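Local coordinates for hypothetical glycoside hydrolase (Bacteroides vulgatus, PDB 3S30), which is of unproven function but, as a putative glycoside hydrolase with a galactose-binding-like beta fold, probably takes part in carbohydrate metabolism, at residues V103-T111 against I157-L167; N241-Y249 against Q333-I342. All coordinates share one frame; numbering follows the deposited sequence.

Contact 1 (103-111 with 157-167) and contact 2 (241-249 with 333-342) come in series along the chain, the first closing before the second opens, and their centres lie about 19 Å apart. Both belong to the beta-rich putative carbohydrate metabolism domain. Strand 339-349 connects them: it starts in contact 2 and pairs antiparallel with strands 103-104 and 166-173, which both reach into contact 1. At the join, Leu167 N lies 2.9 Å from Ile342 O, probably as a hydrogen bond. The next residue, Asp343, is the fourth protein ligand of the sodium ion held in contact 1, so the strand that packs in the buried contact 2 runs on directly into the metal site.

Contact 1: V103-T111 against I157-L167; sequences VFNFENVKT and ISPNGRTGNCL. With NA (sodium ion), chain C.
Segments 103-111 and 157-167 come closest at Phe106 and Cys166 and at Glu107 and Asn165, CA atoms 5.2 Å apart in both pairs. The first links strands 103-104 and 108-114; the second is the end of the antiparallel hairpin formed by strands 155-158 and 166-173, with its connecting loop. Together they build most of a sodium site in this galactose-binding-like beta fold. Two backbone carbonyls, Asn105 O and Asn165 O, bind the ion at 2.3 and 2.4 Å, Glu107 OE2 at 2.9 Å, and Asp343 of strand 339-349 adds the fourth ligand. The Glu107 chain bends at chi2 (-60°), which turns its carboxylate back to the hairpin, where OE1 takes the backbone N of Asn165 on its syn side at 3.0 Å. With an alanine for Glu107 both carboxylate oxygens go, which would probably leave the sodium one ligand short and Asn165 N without this acceptor. Asn165 answers with its amide, ND2 donating to Glu107 O at 3.2 Å in a bent bond (139°). Leu167 CB lies over one face of the Phe106 ring in a CH-pi contact. Farther along, Val109 and Ile157 meet tip to tip, CG1 of the valine 3.7 Å from CG2 of the isoleucine.

Contact 2: N241-Y249 against Q333-I342; sequences NRKDVFNIY and QGAPGSTLLI
Asp244 OD2 is gripped by two donors of segment 333-342, which reach it from opposite faces of the carboxylate plane. Ser338 OG donates on the anti side at 2.9 Å, while the backbone N of Ala335 comes from above the plane at 3.0 Å in a nearly straight bond (167°). Ser326 also hydrogen-bonds to this oxygen. The carboxylate's other oxygen, OD1, accepts from a water that also donates to Gln333 O, so both oxygens tie Asp244 to the approach to strand 339-349. With CG swung away from the backbone N (chi1 -159°), the aspartate reaches into the bend at Gly334, Ala335 and Ser338. A type II beta turn from Ala335 to Ser338, closed by Ser338 N to Ala335 O, places the two donors at its ends, both directed at OD2.

Beyond this polar end, strands 247-249 and 339-342 run in roughly the same direction, their axes 34° apart and 10.4 Å at closest approach. Side chains, not backbone bonds, join them, consistent with the packed layers of a galactose-binding-like beta sandwich. Leu340 CD1 sits over the centre of the Phe246 ring, just ahead of strand 247-249, in a CH-pi contact 3.8 Å from the centroid, the two side chains crossing at about a right angle. Tyr225 and Tyr227 of strand 218-228 also meet this ring. Farther along, Ile248 and Ile342 point at each other, their CD1 atoms 3.8 Å apart.

Contact 1: V103-T111 against I157-L167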
ATOM      1  N   VAL A 103     -15.583   0.281   0.302  1.00 55.03           N
ATOM      2  CA  VAL A 103     -15.504   0.173  -1.157  1.00 55.70           C
ATOM      3  C   VAL A 103     -14.566   1.277  -1.645  1.00 54.82           C
ATOM      4  O   VAL A 103     -14.731   2.433  -1.264  1.00 57.95           O
ATOM      5  CB  VAL A 103     -16.920   0.323  -1.819  1.00 57.15           C
ATOM      6  CG1 VAL A 103     -16.835   0.252  -3.322  1.00 51.12           C
ATOM      7  CG2 VAL A 103     -17.865  -0.757  -1.308  1.00 55.55           C
ATOM      8  N   PHE A 104     -13.578   0.923  -2.460  1.00 53.00           N
ATOM      9  CA  PHE A 104     -12.545   1.874  -2.881  1.00 52.77           C
ATOM     10  C   PHE A 104     -12.510   1.944  -4.407  1.00 52.85           C
ATOM     11  O   PHE A 104     -12.336   0.921  -5.095  1.00 51.45           O
ATOM     12  CB  PHE A 104     -11.165   1.512  -2.283  1.00 53.70           C
ATOM     13  CG  PHE A 104     -11.215   1.177  -0.802  1.00 56.85           C
ATOM     14  CD1 PHE A 104     -11.512   2.161   0.137  1.00 55.15           C
ATOM     15  CD2 PHE A 104     -11.013  -0.125  -0.356  1.00 59.19           C
ATOM     16  CE1 PHE A 104     -11.592   1.855   1.503  1.00 56.31           C
ATOM     17  CE2 PHE A 104     -11.082  -0.439   1.013  1.00 59.58           C
ATOM     18  CZ  PHE A 104     -11.376   0.556   1.940  1.00 53.71           C
ATOM     19  N   ASN A 105     -12.688   3.164  -4.919  1.00 52.06           N
ATOM     20  CA  ASN A 105     -12.866   3.410  -6.344  1.00 51.90           C
ATOM     21  C   ASN A 105     -11.673   4.064  -7.023  1.00 52.22           C
ATOM     22  O   ASN A 105     -11.553   3.996  -8.242  1.00 54.01           O
ATOM     23  CB  ASN A 105     -14.103   4.277  -6.569  1.00 53.04           C
ATOM     24  CG  ASN A 105     -15.377   3.609  -6.099  1.00 53.82           C
ATOM     25  OD1 ASN A 105     -15.861   2.664  -6.726  1.00 55.63           O
ATOM     26  ND2 ASN A 105     -15.922   4.087  -4.978  1.00 52.55           N
ATOM     27  N   PHE A 106     -10.798   4.705  -6.253  1.00 52.49           N
ATOM     28  CA  PHE A 106      -9.614   5.372  -6.800  1.00 51.88           C
ATOM     29  C   PHE A 106      -9.950   6.492  -7.801  1.00 52.41           C
ATOM     30  O   PHE A 106      -9.209   6.708  -8.768  1.00 52.46           O
ATOM     31  CB  PHE A 106      -8.677   4.331  -7.432  1.00 52.35           C
ATOM     32  CG  PHE A 106      -8.474   3.108  -6.576  1.00 53.22           C
ATOM     33  CD1 PHE A 106      -7.670   3.165  -5.441  1.00 55.51           C
ATOM     34  CD2 PHE A 106      -9.107   1.911  -6.883  1.00 58.62           C
ATOM     35  CE1 PHE A 106      -7.495   2.052  -4.630  1.00 54.04           C
ATOM     36  CE2 PHE A 106      -8.928   0.782  -6.077  1.00 60.09           C
ATOM     37  CZ  PHE A 106      -8.109   0.858  -4.951  1.00 58.50           C
ATOM     38  N   GLU A 107     -11.059   7.199  -7.565  1.00 53.00           N
ATOM     39  CA  GLU A 107     -11.524   8.270  -8.476  1.00 56.32           C
ATOM     40  C   GLU A 107     -10.927   9.621  -8.153  1.00 56.12           C
ATOM     41  O   GLU A 107     -10.803  10.470  -9.029  1.00 57.70           O
ATOM     42  CB  GLU A 107     -13.061   8.451  -8.429  1.00 56.95           C
ATOM     43  CG  GLU A 107     -13.882   7.245  -8.867  1.00 62.74           C
ATOM     44  CD  GLU A 107     -13.616   6.793 -10.308  1.00 68.23           C
ATOM     45  OE1 GLU A 107     -13.087   7.576 -11.129  1.00 63.92           O
ATOM     46  OE2 GLU A 107     -13.962   5.635 -10.617  1.00 68.78           O
ATOM     47  N   ASN A 108     -10.611   9.816  -6.878  1.00 56.43           N
ATOM     48  CA  ASN A 108     -10.401  11.127  -6.305  1.00 56.19           C
ATOM     49  C   ASN A 108      -8.951  11.320  -5.903  1.00 55.41           C
ATOM     50  O   ASN A 108      -8.344  10.442  -5.286  1.00 53.67           O
ATOM     51  CB  ASN A 108     -11.272  11.293  -5.053  1.00 57.10           C
ATOM     52  CG  ASN A 108     -12.770  11.072  -5.318  1.00 62.24           C
ATOM     53  OD1 ASN A 108     -13.383  10.145  -4.771  1.00 60.13           O
ATOM     54  ND2 ASN A 108     -13.363  11.942  -6.127  1.00 54.20           N
ATOM     55  N   VAL A 109      -8.408  12.484  -6.247  1.00 55.67           N
ATOM     56  CA  VAL A 109      -7.087  12.887  -5.796  1.00 55.56           C
ATOM     57  C   VAL A 109      -7.095  14.360  -5.446  1.00 57.48           C
ATOM     58  O   VAL A 109      -7.914  15.127  -5.964  1.00 59.08           O
ATOM     59  CB  VAL A 109      -5.981  12.630  -6.861  1.00 54.60           C
ATOM     60  CG1 VAL A 109      -5.771  11.122  -7.067  1.00 54.79           C
ATOM     61  CG2 VAL A 109      -6.303  13.332  -8.170  1.00 53.57           C
ATOM     62  N   LYS A 110      -6.195  14.732  -4.540  1.00 57.77           N
ATOM     63  CA  LYS A 110      -5.821  16.120  -4.328  1.00 58.79           C
ATOM     64  C   LYS A 110      -4.328  16.243  -4.598  1.00 58.61           C
ATOM     65  O   LYS A 110      -3.593  15.261  -4.470  1.00 58.82           O
ATOM     66  CB  LYS A 110      -6.169  16.577  -2.907  1.00 62.32           C
ATOM     67  CG  LYS A 110      -5.435  15.858  -1.780  1.00 63.03           C
ATOM     68  CD  LYS A 110      -5.996  16.271  -0.436  1.00 67.69           C
ATOM     69  CE  LYS A 110      -5.303  15.554   0.702  1.00 75.02           C
ATOM     70  NZ  LYS A 110      -5.920  15.835   2.033  1.00 76.20           N
ATOM     71  N   THR A 111      -3.889  17.437  -4.995  1.00 58.30           N
ATOM     72  CA  THR A 111      -2.493  17.686  -5.359  1.00 56.62           C
ATOM     73  C   THR A 111      -1.786  18.419  -4.227  1.00 59.83           C
ATOM     74  O   THR A 111      -2.286  19.427  -3.716  1.00 63.13           O
ATOM     75  CB  THR A 111      -2.385  18.482  -6.676  1.00 55.65           C
ATOM     76  OG1 THR A 111      -2.907  17.692  -7.758  1.00 52.89           O
ATOM     77  CG2 THR A 111      -0.938  18.857  -6.980  1.00 51.66           C
ATOM     78  N   ILE A 157      -3.031   7.965 -10.217  1.00 51.27           N
ATOM     79  CA  ILE A 157      -4.215   7.318 -10.794  1.00 52.05           C
ATOM     80  C   ILE A 157      -4.165   7.390 -12.317  1.00 53.60           C
ATOM     81  O   ILE A 157      -3.498   8.245 -12.895  1.00 54.00           O
ATOM     82  CB  ILE A 157      -5.572   7.951 -10.319  1.00 52.07           C
ATOM     83  CG1 ILE A 157      -5.705   9.423 -10.761  1.00 52.62           C
ATOM     84  CG2 ILE A 157      -5.732   7.826  -8.820  1.00 46.04           C
ATOM     85  CD1 ILE A 157      -7.085  10.002 -10.551  1.00 43.19           C
ATOM     86  N   SER A 158      -4.896   6.485 -12.951  1.00 55.55           N
ATOM     87  CA  SER A 158      -5.015   6.438 -14.403  1.00 56.20           C
ATOM     88  C   SER A 158      -6.478   6.587 -14.766  1.00 56.74           C
ATOM     89  O   SER A 158      -7.327   6.081 -14.046  1.00 57.09           O
ATOM     90  CB  SER A 158      -4.483   5.093 -14.926  1.00 56.13           C
ATOM     91  OG  SER A 158      -5.066   4.760 -16.175  1.00 56.64           O
ATOM     92  N   PRO A 159      -6.779   7.255 -15.898  1.00 58.51           N
ATOM     93  CA  PRO A 159      -8.157   7.272 -16.413  1.00 59.86           C
ATOM     94  C   PRO A 159      -8.617   5.962 -17.082  1.00 60.10           C
ATOM     95  O   PRO A 159      -9.784   5.848 -17.464  1.00 59.63           O
ATOM     96  CB  PRO A 159      -8.125   8.403 -17.449  1.00 61.44           C
ATOM     97  CG  PRO A 159      -6.716   8.420 -17.942  1.00 61.70           C
ATOM     98  CD  PRO A 159      -5.845   7.968 -16.791  1.00 58.77           C
ATOM     99  N   ASN A 160      -7.716   4.993 -17.231  1.00 60.43           N
ATOM    100  CA  ASN A 160      -8.021   3.752 -17.960  1.00 62.97           C
ATOM    101  C   ASN A 160      -8.414   2.610 -17.023  1.00 63.14           C
ATOM    102  O   ASN A 160      -7.918   1.482 -17.141  1.00 62.52           O
ATOM    103  CB  ASN A 160      -6.827   3.364 -18.832  1.00 61.76           C
ATOM    104  CG  ASN A 160      -6.524   4.415 -19.883  1.00 65.41           C
ATOM    105  OD1 ASN A 160      -7.441   4.957 -20.516  1.00 65.48           O
ATOM    106  ND2 ASN A 160      -5.237   4.717 -20.073  1.00 60.11           N
ATOM    107  N   GLY A 161      -9.316   2.926 -16.095  1.00 63.37           N
ATOM    108  CA  GLY A 161      -9.760   1.986 -15.083  1.00 62.77           C
ATOM    109  C   GLY A 161     -10.855   1.106 -15.620  1.00 63.91           C
ATOM    110  O   GLY A 161     -11.280   1.272 -16.753  1.00 65.56           O
ATOM    111  N   ARG A 162     -11.305   0.164 -14.800  1.00 64.94           N
ATOM    112  CA  ARG A 162     -12.353  -0.773 -15.188  1.00 68.09           C
ATOM    113  C   ARG A 162     -13.718  -0.100 -15.205  1.00 71.00           C
ATOM    114  O   ARG A 162     -14.531  -0.371 -16.085  1.00 73.91           O
ATOM    115  CB  ARG A 162     -12.365  -1.964 -14.239  1.00 68.48           C
ATOM    116  CG  ARG A 162     -13.326  -3.063 -14.628  1.00 71.12           C
ATOM    117  CD  ARG A 162     -13.115  -4.282 -13.771  1.00 67.04           C
ATOM    118  NE  ARG A 162     -14.295  -5.135 -13.755  1.00 69.72           N
ATOM    119  CZ  ARG A 162     -15.360  -4.942 -12.982  1.00 70.52           C
ATOM    120  NH1 ARG A 162     -15.420  -3.914 -12.136  1.00 73.97           N
ATOM    121  NH2 ARG A 162     -16.368  -5.794 -13.043  1.00 74.64           N
ATOM    122  N   THR A 163     -13.957   0.788 -14.243  1.00 72.57           N
ATOM    123  CA  THR A 163     -15.231   1.518 -14.147  1.00 74.47           C
ATOM    124  C   THR A 163     -15.064   3.005 -14.537  1.00 74.65           C
ATOM    125  O   THR A 163     -15.819   3.515 -15.380  1.00 77.11           O
ATOM    126  CB  THR A 163     -15.836   1.368 -12.725  1.00 74.92           C
ATOM    127  OG1 THR A 163     -15.904  -0.027 -12.375  1.00 68.80           O
ATOM    128  CG2 THR A 163     -17.228   1.980 -12.663  1.00 71.80           C
ATOM    129  N   GLY A 164     -14.073   3.672 -13.931  1.00 70.00           N
ATOM    130  CA  GLY A 164     -13.684   5.056 -14.277  1.00 66.61           C
ATOM    131  C   GLY A 164     -12.166   5.209 -14.228  1.00 63.15           C
ATOM    132  O   GLY A 164     -11.460   4.594 -15.027  1.00 62.87           O
ATOM    133  N   ASN A 165     -11.652   6.017 -13.299  1.00 59.71           N
ATOM    134  CA  ASN A 165     -10.212   6.046 -13.014  1.00 57.31           C
ATOM    135  C   ASN A 165      -9.827   4.842 -12.162  1.00 55.74           C
ATOM    136  O   ASN A 165     -10.681   4.252 -11.482  1.00 54.92           O
ATOM    137  CB  ASN A 165      -9.773   7.291 -12.227  1.00 58.13           C
ATOM    138  CG  ASN A 165     -10.172   8.618 -12.883  1.00 60.43           C
ATOM    139  OD1 ASN A 165     -10.031   8.819 -14.092  1.00 60.83           O
ATOM    140  ND2 ASN A 165     -10.645   9.546 -12.054  1.00 57.76           N
ATOM    141  N   CYS A 166      -8.538   4.491 -12.177  1.00 54.21           N
ATOM    142  CA  CYS A 166      -8.015   3.404 -11.331  1.00 52.45           C
ATOM    143  C   CYS A 166      -6.714   3.800 -10.646  1.00 49.70           C
ATOM    144  O   CYS A 166      -6.100   4.806 -10.984  1.00 50.10           O
ATOM    145  CB  CYS A 166      -7.827   2.108 -12.152  1.00 53.74           C
ATOM    146  SG  CYS A 166      -6.606   2.147 -13.509  1.00 51.76           S
ATOM    147  N   LEU A 167      -6.306   3.009  -9.670  1.00 48.53           N
ATOM    148  CA  LEU A 167      -4.978   3.139  -9.083  1.00 47.99           C
ATOM    149  C   LEU A 167      -3.885   2.772 -10.106  1.00 48.88           C
ATOM    150  O   LEU A 167      -4.019   1.803 -10.859  1.00 48.59           O
ATOM    151  CB  LEU A 167      -4.860   2.239  -7.853  1.00 47.65           C
ATOM    152  CG  LEU A 167      -3.585   2.363  -7.015  1.00 47.88           C
ATOM    153  CD1 LEU A 167      -3.499   3.736  -6.407  1.00 38.83           C
ATOM    154  CD2 LEU A 167      -3.525   1.277  -5.918  1.00 46.74           C
TER
HETATM  155 NA    NA C 383     -12.449   3.210 -10.252  1.00 47.66          NA

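Contact 2: N241-Y249 against Q333-I342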
ATOM      1  N   ASN A 241      17.456  -9.388 -15.578  1.00 55.70           N
ATOM      2  CA  ASN A 241      16.147  -9.754 -16.162  1.00 56.04           C
ATOM      3  C   ASN A 241      15.290 -10.608 -15.223  1.00 56.94           C
ATOM      4  O   ASN A 241      14.387 -11.308 -15.670  1.00 58.95           O
ATOM      5  CB  ASN A 241      16.294 -10.459 -17.521  1.00 56.23           C
ATOM      6  CG  ASN A 241      16.825 -11.886 -17.396  1.00 54.38           C
ATOM      7  OD1 ASN A 241      17.568 -12.188 -16.482  1.00 47.01           O
ATOM      8  ND2 ASN A 241      16.450 -12.758 -18.333  1.00 47.54           N
ATOM      9  N   ARG A 242      15.581 -10.558 -13.927  1.00 57.09           N
ATOM     10  CA  ARG A 242      14.697 -11.122 -12.938  1.00 58.03           C
ATOM     11  C   ARG A 242      13.291 -10.517 -13.107  1.00 59.10           C
ATOM     12  O   ARG A 242      13.118  -9.332 -13.425  1.00 57.50           O
ATOM     13  CB  ARG A 242      15.231 -10.870 -11.529  1.00 58.05           C
ATOM     14  CG  ARG A 242      14.352 -11.446 -10.431  1.00 57.06           C
ATOM     15  CD  ARG A 242      14.972 -11.237  -9.074  1.00 60.44           C
ATOM     16  NE  ARG A 242      14.007 -11.431  -7.995  1.00 68.56           N
ATOM     17  CZ  ARG A 242      14.247 -11.204  -6.702  1.00 68.85           C
ATOM     18  NH1 ARG A 242      15.431 -10.755  -6.292  1.00 68.65           N
ATOM     19  NH2 ARG A 242      13.291 -11.436  -5.810  1.00 70.61           N
ATOM     20  N   LYS A 243      12.288 -11.357 -12.911  1.00 61.50           N
ATOM     21  CA  LYS A 243      10.914 -10.961 -13.137  1.00 61.49           C
ATOM     22  C   LYS A 243      10.367 -10.442 -11.808  1.00 58.54           C
ATOM     23  O   LYS A 243      10.245 -11.198 -10.841  1.00 58.33           O
ATOM     24  CB  LYS A 243      10.108 -12.156 -13.664  1.00 63.74           C
ATOM     25  CG  LYS A 243       8.846 -11.782 -14.414  1.00 72.32           C
ATOM     26  CD  LYS A 243       9.144 -11.195 -15.801  1.00 82.96           C
ATOM     27  CE  LYS A 243       9.686 -12.249 -16.775  1.00 88.91           C
ATOM     28  NZ  LYS A 243       9.877 -11.715 -18.154  1.00 92.40           N
ATOM     29  N   ASP A 244      10.074  -9.144 -11.767  1.00 55.81           N
ATOM     30  CA  ASP A 244       9.520  -8.502 -10.580  1.00 54.87           C
ATOM     31  C   ASP A 244       8.134  -9.065 -10.267  1.00 54.81           C
ATOM     32  O   ASP A 244       7.386  -9.450 -11.187  1.00 57.20           O
ATOM     33  CB  ASP A 244       9.413  -6.986 -10.802  1.00 55.21           C
ATOM     34  CG  ASP A 244       9.351  -6.189  -9.494  1.00 56.49           C
ATOM     35  OD1 ASP A 244       9.383  -6.784  -8.381  1.00 48.06           O
ATOM     36  OD2 ASP A 244       9.266  -4.945  -9.599  1.00 52.99           O
ATOM     37  N   VAL A 245       7.804  -9.139  -8.979  1.00 51.57           N
ATOM     38  CA  VAL A 245       6.453  -9.508  -8.565  1.00 52.12           C
ATOM     39  C   VAL A 245       5.906  -8.430  -7.649  1.00 50.97           C
ATOM     40  O   VAL A 245       6.664  -7.696  -7.005  1.00 50.35           O
ATOM     41  CB  VAL A 245       6.370 -10.941  -7.911  1.00 55.57           C
ATOM     42  CG1 VAL A 245       7.037 -12.004  -8.834  1.00 49.75           C
ATOM     43  CG2 VAL A 245       6.989 -10.969  -6.491  1.00 54.41           C
ATOM     44  N   PHE A 246       4.585  -8.317  -7.632  1.00 52.21           N
ATOM     45  CA  PHE A 246       3.898  -7.304  -6.854  1.00 51.10           C
ATOM     46  C   PHE A 246       3.354  -7.928  -5.579  1.00 50.07           C
ATOM     47  O   PHE A 246       3.383  -9.143  -5.420  1.00 50.74           O
ATOM     48  CB  PHE A 246       2.764  -6.684  -7.676  1.00 51.98           C
ATOM     49  CG  PHE A 246       1.575  -7.609  -7.925  1.00 54.42           C
ATOM     50  CD1 PHE A 246       0.507  -7.644  -7.041  1.00 53.54           C
ATOM     51  CD2 PHE A 246       1.505  -8.384  -9.073  1.00 51.72           C
ATOM     52  CE1 PHE A 246      -0.604  -8.462  -7.281  1.00 54.42           C
ATOM     53  CE2 PHE A 246       0.400  -9.200  -9.321  1.00 53.61           C
ATOM     54  CZ  PHE A 246      -0.652  -9.238  -8.419  1.00 57.41           C
ATOM     55  N   ASN A 247       2.840  -7.103  -4.675  1.00 48.63           N
ATOM     56  CA  ASN A 247       2.218  -7.637  -3.468  1.00 49.67           C
ATOM     57  C   ASN A 247       0.889  -6.952  -3.194  1.00 48.53           C
ATOM     58  O   ASN A 247       0.711  -5.784  -3.491  1.00 47.13           O
ATOM     59  CB  ASN A 247       3.163  -7.541  -2.252  1.00 49.03           C
ATOM     60  CG  ASN A 247       2.814  -8.554  -1.146  1.00 50.05           C
ATOM     61  OD1 ASN A 247       1.843  -9.296  -1.253  1.00 49.23           O
ATOM     62  ND2 ASN A 247       3.595  -8.561  -0.077  1.00 43.20           N
ATOM     63  N   ILE A 248      -0.052  -7.725  -2.671  1.00 51.06           N
ATOM     64  CA  ILE A 248      -1.310  -7.211  -2.149  1.00 50.58           C
ATOM     65  C   ILE A 248      -1.577  -7.979  -0.860  1.00 51.56           C
ATOM     66  O   ILE A 248      -1.518  -9.218  -0.838  1.00 52.87           O
ATOM     67  CB  ILE A 248      -2.491  -7.436  -3.133  1.00 51.85           C
ATOM     68  CG1 ILE A 248      -2.298  -6.627  -4.422  1.00 51.10           C
ATOM     69  CG2 ILE A 248      -3.849  -7.060  -2.487  1.00 49.63           C
ATOM     70  CD1 ILE A 248      -3.490  -6.779  -5.420  1.00 46.98           C
ATOM     71  N   TYR A 249      -1.851  -7.245   0.214  1.00 50.95           N
ATOM     72  CA  TYR A 249      -2.301  -7.854   1.462  1.00 50.53           C
ATOM     73  C   TYR A 249      -3.081  -6.872   2.350  1.00 50.84           C
ATOM     74  O   TYR A 249      -3.149  -5.666   2.085  1.00 47.48           O
ATOM     75  CB  TYR A 249      -1.121  -8.452   2.234  1.00 50.80           C
ATOM     76  CG  TYR A 249      -0.116  -7.456   2.767  1.00 50.43           C
ATOM     77  CD1 TYR A 249       0.933  -7.008   1.975  1.00 54.24           C
ATOM     78  CD2 TYR A 249      -0.186  -6.992   4.079  1.00 52.59           C
ATOM     79  CE1 TYR A 249       1.867  -6.119   2.456  1.00 51.07           C
ATOM     80  CE2 TYR A 249       0.744  -6.084   4.568  1.00 52.05           C
ATOM     81  CZ  TYR A 249       1.767  -5.646   3.742  1.00 53.68           C
ATOM     82  OH  TYR A 249       2.710  -4.752   4.205  1.00 60.00           O
ATOM     83  N   GLN A 333      14.606  -3.887  -3.944  1.00 57.22           N
ATOM     84  CA  GLN A 333      14.694  -4.942  -4.935  1.00 58.20           C
ATOM     85  C   GLN A 333      13.436  -4.879  -5.808  1.00 56.99           C
ATOM     86  O   GLN A 333      12.358  -5.311  -5.407  1.00 55.85           O
ATOM     87  CB  GLN A 333      14.801  -6.304  -4.252  1.00 60.18           C
ATOM     88  CG  GLN A 333      16.016  -6.432  -3.322  1.00 65.53           C
ATOM     89  CD  GLN A 333      16.149  -7.820  -2.722  1.00 72.16           C
ATOM     90  OE1 GLN A 333      15.395  -8.741  -3.067  1.00 75.92           O
ATOM     91  NE2 GLN A 333      17.109  -7.982  -1.822  1.00 70.71           N
ATOM     92  N   GLY A 334      13.573  -4.334  -7.009  1.00 56.56           N
ATOM     93  CA  GLY A 334      12.420  -4.160  -7.872  1.00 54.81           C
ATOM     94  C   GLY A 334      12.809  -3.605  -9.215  1.00 54.89           C
ATOM     95  O   GLY A 334      13.957  -3.210  -9.425  1.00 56.05           O
ATOM     96  N   ALA A 335      11.845  -3.585 -10.127  1.00 54.17           N
ATOM     97  CA  ALA A 335      12.069  -3.100 -11.487  1.00 53.92           C
ATOM     98  C   ALA A 335      11.414  -1.736 -11.698  1.00 51.69           C
ATOM     99  O   ALA A 335      10.194  -1.614 -11.568  1.00 52.34           O
ATOM    100  CB  ALA A 335      11.521  -4.098 -12.487  1.00 51.99           C
ATOM    101  N   PRO A 336      12.212  -0.702 -12.009  1.00 50.98           N
ATOM    102  CA  PRO A 336      11.554   0.492 -12.529  1.00 51.84           C
ATOM    103  C   PRO A 336      10.649   0.151 -13.708  1.00 51.14           C
ATOM    104  O   PRO A 336      11.037  -0.643 -14.569  1.00 52.39           O
ATOM    105  CB  PRO A 336      12.729   1.366 -12.983  1.00 52.83           C
ATOM    106  CG  PRO A 336      13.820   1.018 -12.045  1.00 50.33           C
ATOM    107  CD  PRO A 336      13.663  -0.487 -11.848  1.00 53.54           C
ATOM    108  N   GLY A 337       9.445   0.720 -13.715  1.00 48.80           N
ATOM    109  CA  GLY A 337       8.473   0.496 -14.778  1.00 47.83           C
ATOM    110  C   GLY A 337       7.434  -0.545 -14.426  1.00 48.76           C
ATOM    111  O   GLY A 337       6.424  -0.673 -15.131  1.00 47.72           O
ATOM    112  N   SER A 338       7.667  -1.295 -13.344  1.00 48.95           N
ATOM    113  CA  SER A 338       6.704  -2.313 -12.903  1.00 50.33           C
ATOM    114  C   SER A 338       5.415  -1.614 -12.560  1.00 49.38           C
ATOM    115  O   SER A 338       5.400  -0.718 -11.713  1.00 50.77           O
ATOM    116  CB  SER A 338       7.204  -3.112 -11.694  1.00 50.71           C
ATOM    117  OG  SER A 338       8.142  -4.093 -12.093  1.00 53.39           O
ATOM    118  N   THR A 339       4.346  -2.011 -13.242  1.00 48.92           N
ATOM    119  CA  THR A 339       3.088  -1.297 -13.192  1.00 49.10           C
ATOM    120  C   THR A 339       1.978  -2.206 -12.674  1.00 49.95           C
ATOM    121  O   THR A 339       1.672  -3.223 -13.279  1.00 50.13           O
ATOM    122  CB  THR A 339       2.738  -0.707 -14.569  1.00 48.68           C
ATOM    123  OG1 THR A 339       3.839   0.105 -15.009  1.00 48.61           O
ATOM    124  CG2 THR A 339       1.475   0.164 -14.484  1.00 46.57           C
ATOM    125  N   LEU A 340       1.422  -1.853 -11.514  1.00 50.38           N
ATOM    126  CA  LEU A 340       0.257  -2.542 -10.962  1.00 49.91           C
ATOM    127  C   LEU A 340      -0.907  -1.573 -11.042  1.00 50.53           C
ATOM    128  O   LEU A 340      -0.841  -0.476 -10.477  1.00 48.80           O
ATOM    129  CB  LEU A 340       0.485  -2.958  -9.509  1.00 48.64           C
ATOM    130  CG  LEU A 340      -0.632  -3.736  -8.799  1.00 46.94           C
ATOM    131  CD1 LEU A 340      -0.879  -5.121  -9.415  1.00 40.22           C
ATOM    132  CD2 LEU A 340      -0.291  -3.879  -7.315  1.00 48.95           C
ATOM    133  N   LEU A 341      -1.948  -1.968 -11.772  1.00 50.28           N
ATOM    134  CA  LEU A 341      -3.184  -1.210 -11.806  1.00 50.68           C
ATOM    135  C   LEU A 341      -4.180  -1.931 -10.912  1.00 49.80           C
ATOM    136  O   LEU A 341      -4.268  -3.137 -10.929  1.00 49.42           O
ATOM    137  CB  LEU A 341      -3.713  -1.052 -13.249  1.00 50.54           C
ATOM    138  CG  LEU A 341      -2.769  -0.374 -14.268  1.00 50.74           C
ATOM    139  CD1 LEU A 341      -3.409  -0.229 -15.639  1.00 45.97           C
ATOM    140  CD2 LEU A 341      -2.276   0.991 -13.790  1.00 50.02           C
ATOM    141  N   ILE A 342      -4.908  -1.178 -10.100  1.00 52.34           N
ATOM    142  CA  ILE A 342      -5.930  -1.752  -9.230  1.00 51.74           C
ATOM    143  C   ILE A 342      -7.205  -0.958  -9.375  1.00 50.92           C
ATOM    144  O   ILE A 342      -7.171   0.255  -9.487  1.00 50.36           O
ATOM    145  CB  ILE A 342      -5.510  -1.734  -7.740  1.00 51.62           C
ATOM    146  CG1 ILE A 342      -4.150  -2.422  -7.544  1.00 53.20           C
ATOM    147  CG2 ILE A 342      -6.578  -2.442  -6.876  1.00 51.56           C
ATOM    148  CD1 ILE A 342      -4.175  -3.951  -7.869  1.00 48.07           C
TER
HETATM  149  O   HOH W   1      10.095  -6.552  -5.747  1.00 52.18           O